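Local atomic coordinates of methyl-CpG-binding domain protein 1 (Homo sapiens, PDB entry 5W9Q), a protein that represses transcription from methylated CpG islands and, through the CXXC zinc finger that makes up this chain, binds DNA containing unmethylated CpG dinucleotides. Residues M20-G23 with F27-D30; D30-K33 with S37-K40. All blocks are in the same frame, centred on the assembly; numbering follows the deposited sequence.

Overall arrangement
Coming from the N terminus, the chain first passes the zinc site of C10, C13, C16 and C49, then reaches 20-23. Interaction 1 closes the short loop from there to 27-30, on helix 26-30, around the second zinc ion. Interaction 2 closes the next loop, bringing 37-40 back onto 30-33 beside the DNA. The two loops follow each other rather than nest, and they share D30: the segment that supplies C28 to the metal also carries the aspartate that holds the DNA-reading loop. A salt bridge from D21 to K33 and packing of F27 on K40 join the contacts further.

Interaction 1. Residues M20-G23 with F27-D30; sequences MDCG and FCCD. With ZN (zinc ion), chain G.
C22 and C28 meet through the zinc ion, each SG lying 2.3 Å from the metal, while the two sulfurs stay 4.1 Å apart. C25 and C44 supply the other two thiolates. The sulfur of C28 also accepts a hydrogen bond from the backbone N of G23 (N to SG 3.3 Å, with an N-H...S angle of 158°). One sulfur therefore holds both the metal and the chain that has just left C22, and the bond would probably soften the negative charge on the thiolate. The SG of C28 lies anti to its own carbonyl carbon, chi1 -80°, a torsion that turns it toward both the zinc ion and the N-H of G23. G23 takes a positive phi of 76°, a conformation that suits glycine, as the chain turns just after the first ligand. The CB of D21 also packs against the C28 sulfur, at 3.7 Å from SG.

The carboxylate of D21 is engaged elsewhere, in salt bridges to K33 through OD2 and to R47 through OD1, which tie this loop to later parts of the chain. W46 lies against the side chain of C22. Two ligands from a loop and a helix, with an N-H...S bond between them, make up part of a four-cysteine zinc site, the second of the two that organise the CXXC zinc finger.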
ATOM      1  N   MET A  20       5.543   0.569   8.843  1.00 63.35           N
ATOM      2  CA  MET A  20       5.102   1.935   8.635  1.00 58.52           C
ATOM      3  C   MET A  20       4.970   2.242   7.154  1.00 52.84           C
ATOM      4  O   MET A  20       5.588   1.561   6.284  1.00 52.72           O
ATOM      5  CB  MET A  20       6.127   2.898   9.242  1.00 63.09           C
ATOM      6  N   ASP A  21       4.191   3.295   6.853  1.00 48.38           N
ATOM      7  CA  ASP A  21       4.067   3.796   5.508  1.00 44.52           C
ATOM      8  C   ASP A  21       5.399   4.338   5.072  1.00 47.04           C
ATOM      9  O   ASP A  21       6.091   4.957   5.870  1.00 51.29           O
ATOM     10  CB  ASP A  21       3.016   4.937   5.417  1.00 42.53           C
ATOM     11  CG  ASP A  21       1.581   4.448   5.544  1.00 39.74           C
ATOM     12  OD1 ASP A  21       1.315   3.262   5.402  1.00 37.66           O
ATOM     13  OD2 ASP A  21       0.676   5.290   5.776  1.00 41.59           O
ATOM     14  N   CYS A  22       5.733   4.136   3.805  1.00 44.97           N
ATOM     15  CA  CYS A  22       7.019   4.547   3.262  1.00 48.62           C
ATOM     16  C   CYS A  22       7.078   6.059   3.118  1.00 50.33           C
ATOM     17  O   CYS A  22       8.148   6.643   3.268  1.00 54.94           O
ATOM     18  CB  CYS A  22       7.304   3.862   1.914  1.00 46.74           C
ATOM     19  SG  CYS A  22       6.700   4.659   0.400  1.00 41.82           S
ATOM     20  N   GLY A  23       5.917   6.691   2.832  1.00 47.18           N
ATOM     21  CA  GLY A  23       5.832   8.180   2.802  1.00 48.80           C
ATOM     22  C   GLY A  23       6.429   8.839   1.559  1.00 49.54           C
ATOM     23  O   GLY A  23       6.543  10.026   1.535  1.00 52.40           O
ATOM     24  N   PHE A  27       0.911   6.294  -3.729  1.00 30.42           N
ATOM     25  CA  PHE A  27      -0.192   6.085  -2.808  1.00 28.73           C
ATOM     26  C   PHE A  27      -0.016   6.796  -1.449  1.00 29.62           C
ATOM     27  O   PHE A  27      -0.993   7.358  -0.870  1.00 30.02           O
ATOM     28  CB  PHE A  27      -0.462   4.563  -2.634  1.00 27.55           C
ATOM     29  CG  PHE A  27      -0.896   3.820  -3.929  1.00 27.42           C
ATOM     30  CD1 PHE A  27      -1.552   4.461  -4.954  1.00 28.46           C
ATOM     31  CD2 PHE A  27      -0.634   2.452  -4.081  1.00 27.66           C
ATOM     32  CE1 PHE A  27      -1.959   3.775  -6.080  1.00 29.47           C
ATOM     33  CE2 PHE A  27      -1.048   1.746  -5.205  1.00 27.88           C
ATOM     34  CZ  PHE A  27      -1.697   2.410  -6.214  1.00 29.37           C
ATOM     35  N   CYS A  28       1.231   6.822  -0.929  1.00 30.93           N
ATOM     36  CA  CYS A  28       1.524   7.521   0.323  1.00 32.62           C
ATOM     37  C   CYS A  28       1.366   9.007   0.135  1.00 34.83           C
ATOM     38  O   CYS A  28       0.592   9.652   0.884  1.00 34.54           O
ATOM     39  CB  CYS A  28       2.945   7.195   0.888  1.00 34.62           C
ATOM     40  SG  CYS A  28       2.982   5.641   1.761  1.00 33.59           S
ATOM     41  N   CYS A  29       2.107   9.549  -0.828  1.00 37.01           N
ATOM     42  CA  CYS A  29       1.981  10.984  -1.195  1.00 40.64           C
ATOM     43  C   CYS A  29       0.549  11.468  -1.392  1.00 39.52           C
ATOM     44  O   CYS A  29       0.258  12.608  -1.129  1.00 42.71           O
ATOM     45  CB  CYS A  29       2.755  11.280  -2.468  1.00 43.18           C
ATOM     46  SG  CYS A  29       4.498  11.188  -2.073  1.00 47.07           S
ATOM     47  N   ASP A  30      -0.307  10.588  -1.879  1.00 36.59           N
ATOM     48  CA  ASP A  30      -1.722  10.894  -2.060  1.00 36.40           C
ATOM     49  C   ASP A  30      -2.531  10.962  -0.734  1.00 36.06           C
ATOM     50  O   ASP A  30      -3.584  11.554  -0.707  1.00 36.34           O
ATOM     51  CB  ASP A  30      -2.321   9.863  -3.029  1.00 34.46           C
ATOM     52  CG  ASP A  30      -3.804   9.977  -3.153  1.00 35.18           C
ATOM     53  OD1 ASP A  30      -4.263  10.883  -3.853  1.00 36.88           O
ATOM     54  OD2 ASP A  30      -4.515   9.167  -2.525  1.00 33.78           O
TER
HETATM   55 ZN    ZN G1001       4.409   4.352   0.432  1.00 34.58          ZN

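Interaction 2. Residues D30-K33 with S37-K40. With nucleotides of chain D.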
ATOM      1  N   ASP A  30      -0.307  10.588  -1.879  1.00 36.59           N
ATOM      2  CA  ASP A  30      -1.722  10.894  -2.060  1.00 36.40           C
ATOM      3  C   ASP A  30      -2.531  10.962  -0.734  1.00 36.06           C
ATOM      4  O   ASP A  30      -3.584  11.554  -0.707  1.00 36.34           O
ATOM      5  CB  ASP A  30      -2.321   9.863  -3.029  1.00 34.46           C
ATOM      6  CG  ASP A  30      -3.804   9.977  -3.153  1.00 35.18           C
ATOM      7  OD1 ASP A  30      -4.263  10.883  -3.853  1.00 36.88           O
ATOM      8  OD2 ASP A  30      -4.515   9.167  -2.525  1.00 33.78           O
ATOM      9  N   LYS A  31      -2.058  10.294   0.335  1.00 34.86           N
ATOM     10  CA  LYS A  31      -2.732  10.324   1.644  1.00 35.92           C
ATOM     11  C   LYS A  31      -2.789  11.733   2.188  1.00 39.00           C
ATOM     12  O   LYS A  31      -1.802  12.451   2.143  1.00 40.39           O
ATOM     13  CB  LYS A  31      -2.049   9.376   2.660  1.00 35.92           C
ATOM     14  CG  LYS A  31      -2.124   7.903   2.240  1.00 34.40           C
ATOM     15  CD  LYS A  31      -1.396   6.963   3.232  1.00 36.69           C
ATOM     16  CE  LYS A  31      -1.785   5.502   3.102  1.00 36.09           C
ATOM     17  NZ  LYS A  31      -3.248   5.409   3.478  1.00 38.67           N
ATOM     18  N   PRO A  32      -3.995  12.164   2.704  1.00 40.81           N
ATOM     19  CA  PRO A  32      -4.119  13.453   3.361  1.00 44.80           C
ATOM     20  C   PRO A  32      -3.057  13.693   4.410  1.00 46.51           C
ATOM     21  O   PRO A  32      -2.487  14.758   4.405  1.00 49.43           O
ATOM     22  CB  PRO A  32      -5.508  13.406   4.020  1.00 46.03           C
ATOM     23  CG  PRO A  32      -6.283  12.473   3.217  1.00 43.49           C
ATOM     24  CD  PRO A  32      -5.305  11.480   2.586  1.00 39.56           C
ATOM     25  N   LYS A  33      -2.740  12.689   5.247  1.00 44.77           N
ATOM     26  CA  LYS A  33      -1.727  12.890   6.300  1.00 47.97           C
ATOM     27  C   LYS A  33      -0.308  13.226   5.764  1.00 48.91           C
ATOM     28  O   LYS A  33       0.483  13.802   6.478  1.00 52.54           O
ATOM     29  CB  LYS A  33      -1.643  11.680   7.257  1.00 47.53           C
ATOM     30  CG  LYS A  33      -1.028  10.428   6.647  1.00 44.45           C
ATOM     31  CD  LYS A  33      -0.873   9.296   7.640  1.00 45.27           C
ATOM     32  CE  LYS A  33      -0.446   8.043   6.879  1.00 42.63           C
ATOM     33  NZ  LYS A  33       0.144   6.998   7.755  1.00 44.69           N
ATOM     34  N   SER A  37      -4.043  14.713  -1.809  1.00 50.55           N
ATOM     35  CA  SER A  37      -5.395  15.126  -2.101  1.00 53.24           C
ATOM     36  C   SER A  37      -6.393  13.940  -2.077  1.00 49.86           C
ATOM     37  O   SER A  37      -7.557  14.127  -2.445  1.00 51.36           O
ATOM     38  CB  SER A  37      -5.430  15.870  -3.475  1.00 58.02           C
ATOM     39  OG  SER A  37      -4.970  15.044  -4.565  1.00 56.34           O
ATOM     40  N   ASN A  38      -5.949  12.734  -1.638  1.00 44.59           N
ATOM     41  CA  ASN A  38      -6.871  11.601  -1.456  1.00 42.08           C
ATOM     42  C   ASN A  38      -7.657  11.262  -2.750  1.00 43.49           C
ATOM     43  O   ASN A  38      -8.883  11.062  -2.699  1.00 44.84           O
ATOM     44  CB  ASN A  38      -7.903  11.961  -0.340  1.00 44.26           C
ATOM     45  CG  ASN A  38      -8.467  10.742   0.350  1.00 42.07           C
ATOM     46  OD1 ASN A  38      -7.789   9.711   0.480  1.00 38.04           O
ATOM     47  ND2 ASN A  38      -9.669  10.856   0.824  1.00 43.41           N
ATOM     48  N   GLN A  39      -6.976  11.271  -3.894  1.00 42.84           N
ATOM     49  CA  GLN A  39      -7.586  10.911  -5.160  1.00 44.90           C
ATOM     50  C   GLN A  39      -7.446   9.478  -5.546  1.00 41.21           C
ATOM     51  O   GLN A  39      -8.219   8.990  -6.394  1.00 41.66           O
ATOM     52  CB  GLN A  39      -7.066  11.834  -6.291  1.00 49.59           C
ATOM     53  CG  GLN A  39      -7.283  13.325  -6.012  1.00 55.83           C
ATOM     54  CD  GLN A  39      -6.878  14.187  -7.187  1.00 61.60           C
ATOM     55  OE1 GLN A  39      -5.784  14.010  -7.773  1.00 63.29           O
ATOM     56  NE2 GLN A  39      -7.739  15.077  -7.566  1.00 67.84           N
ATOM     57  N   LYS A  40      -6.431   8.772  -4.939  1.00 36.48           N
ATOM     58  CA  LYS A  40      -6.147   7.410  -5.214  1.00 34.51           C
ATOM     59  C   LYS A  40      -6.594   6.447  -4.160  1.00 30.69           C
ATOM     60  O   LYS A  40      -7.111   5.412  -4.490  1.00 29.97           O
ATOM     61  CB  LYS A  40      -4.640   7.239  -5.449  1.00 34.28           C
ATOM     62  CG  LYS A  40      -4.144   8.103  -6.588  1.00 38.66           C
ATOM     63  CD  LYS A  40      -2.807   7.616  -7.098  1.00 39.88           C
ATOM     64  CE  LYS A  40      -2.623   7.918  -8.571  1.00 44.04           C
ATOM     65  NZ  LYS A  40      -2.290   9.342  -8.682  1.00 48.32           N
TER
ATOM     66  P    DC D   6     -12.714  11.833  -8.750  1.00 50.05           P
ATOM     67  OP1  DC D   6     -13.745  12.807  -9.275  1.00 54.30           O
ATOM     68  OP2  DC D   6     -11.532  12.333  -7.981  1.00 50.18           O
ATOM     69  O5'  DC D   6     -13.543  10.799  -7.886  1.00 45.18           O
ATOM     70  C5'  DC D   6     -14.667  10.151  -8.479  1.00 44.65           C
ATOM     71  C4'  DC D   6     -15.273   9.193  -7.498  1.00 41.73           C
ATOM     72  O4'  DC D   6     -14.346   8.063  -7.378  1.00 37.16           O
ATOM     73  C3'  DC D   6     -15.443   9.743  -6.077  1.00 41.93           C
ATOM     74  O3'  DC D   6     -16.561   9.132  -5.426  1.00 42.64           O
ATOM     75  C2'  DC D   6     -14.248   9.134  -5.343  1.00 38.07           C
ATOM     76  C1'  DC D   6     -14.214   7.774  -6.011  1.00 35.66           C
ATOM     77  N1   DC D   6     -12.984   6.921  -5.821  1.00 32.96           N
ATOM     78  C2   DC D   6     -13.126   5.529  -5.767  1.00 31.78           C
ATOM     79  O2   DC D   6     -14.247   5.031  -5.926  1.00 32.58           O
ATOM     80  N3   DC D   6     -12.015   4.748  -5.620  1.00 30.10           N
ATOM     81  C4   DC D   6     -10.820   5.314  -5.495  1.00 30.20           C
ATOM     82  N4   DC D   6      -9.772   4.507  -5.289  1.00 29.73           N
ATOM     83  C5   DC D   6     -10.649   6.729  -5.509  1.00 31.49           C
ATOM     84  C6   DC D   6     -11.750   7.492  -5.677  1.00 33.14           C
TER
HETATM   85  O   HOH W   1      -5.179   8.340   0.216  1.00 46.59           O
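D30 OD1 is gripped by two successive backbone amides: Q39 N at 2.7 Å, using the syn lone pair of OD1, and K40 N in a weak bond at 3.2 Å. The carboxylate reaches them because CG stands anti to the backbone N of D30, chi1 173°, which carries the group across to the facing loop. OD2 has a further weak bond with K40 N and accepts a hydrogen bond from R41 N, though the position of OD2 is less certain. The main chain adds its own link, N38 N to D30 O at 2.8 Å, with the donor lying in the carbonyl plane. The side-chain OD1 of N38 shares a water with D30 OD2, the water donating to both, a bridge subject to the same caution about OD2. The CB and amide of N38 also pack against CG and CD of P32, closest at P32 CD to N38 OD1, 3.7 Å. The CB of K40 lies 3.7 Å from D30 CG, alongside the carboxylate. With the carboxylate replaced by an alanine here, the amides of Q39 and K40 would probably lose their acceptor and the loop could shift more freely.

The same loop meets the DNA, where K40 O accepts a hydrogen bond from N4 of cytosine DC6 of chain D at 2.9 Å, nearly straight at 167°. K31 meanwhile reaches a DNA phosphate. By fixing the amides of this loop, the buried carboxylate probably sets the direction of the K40 carbonyl that reads the cytosine amino group.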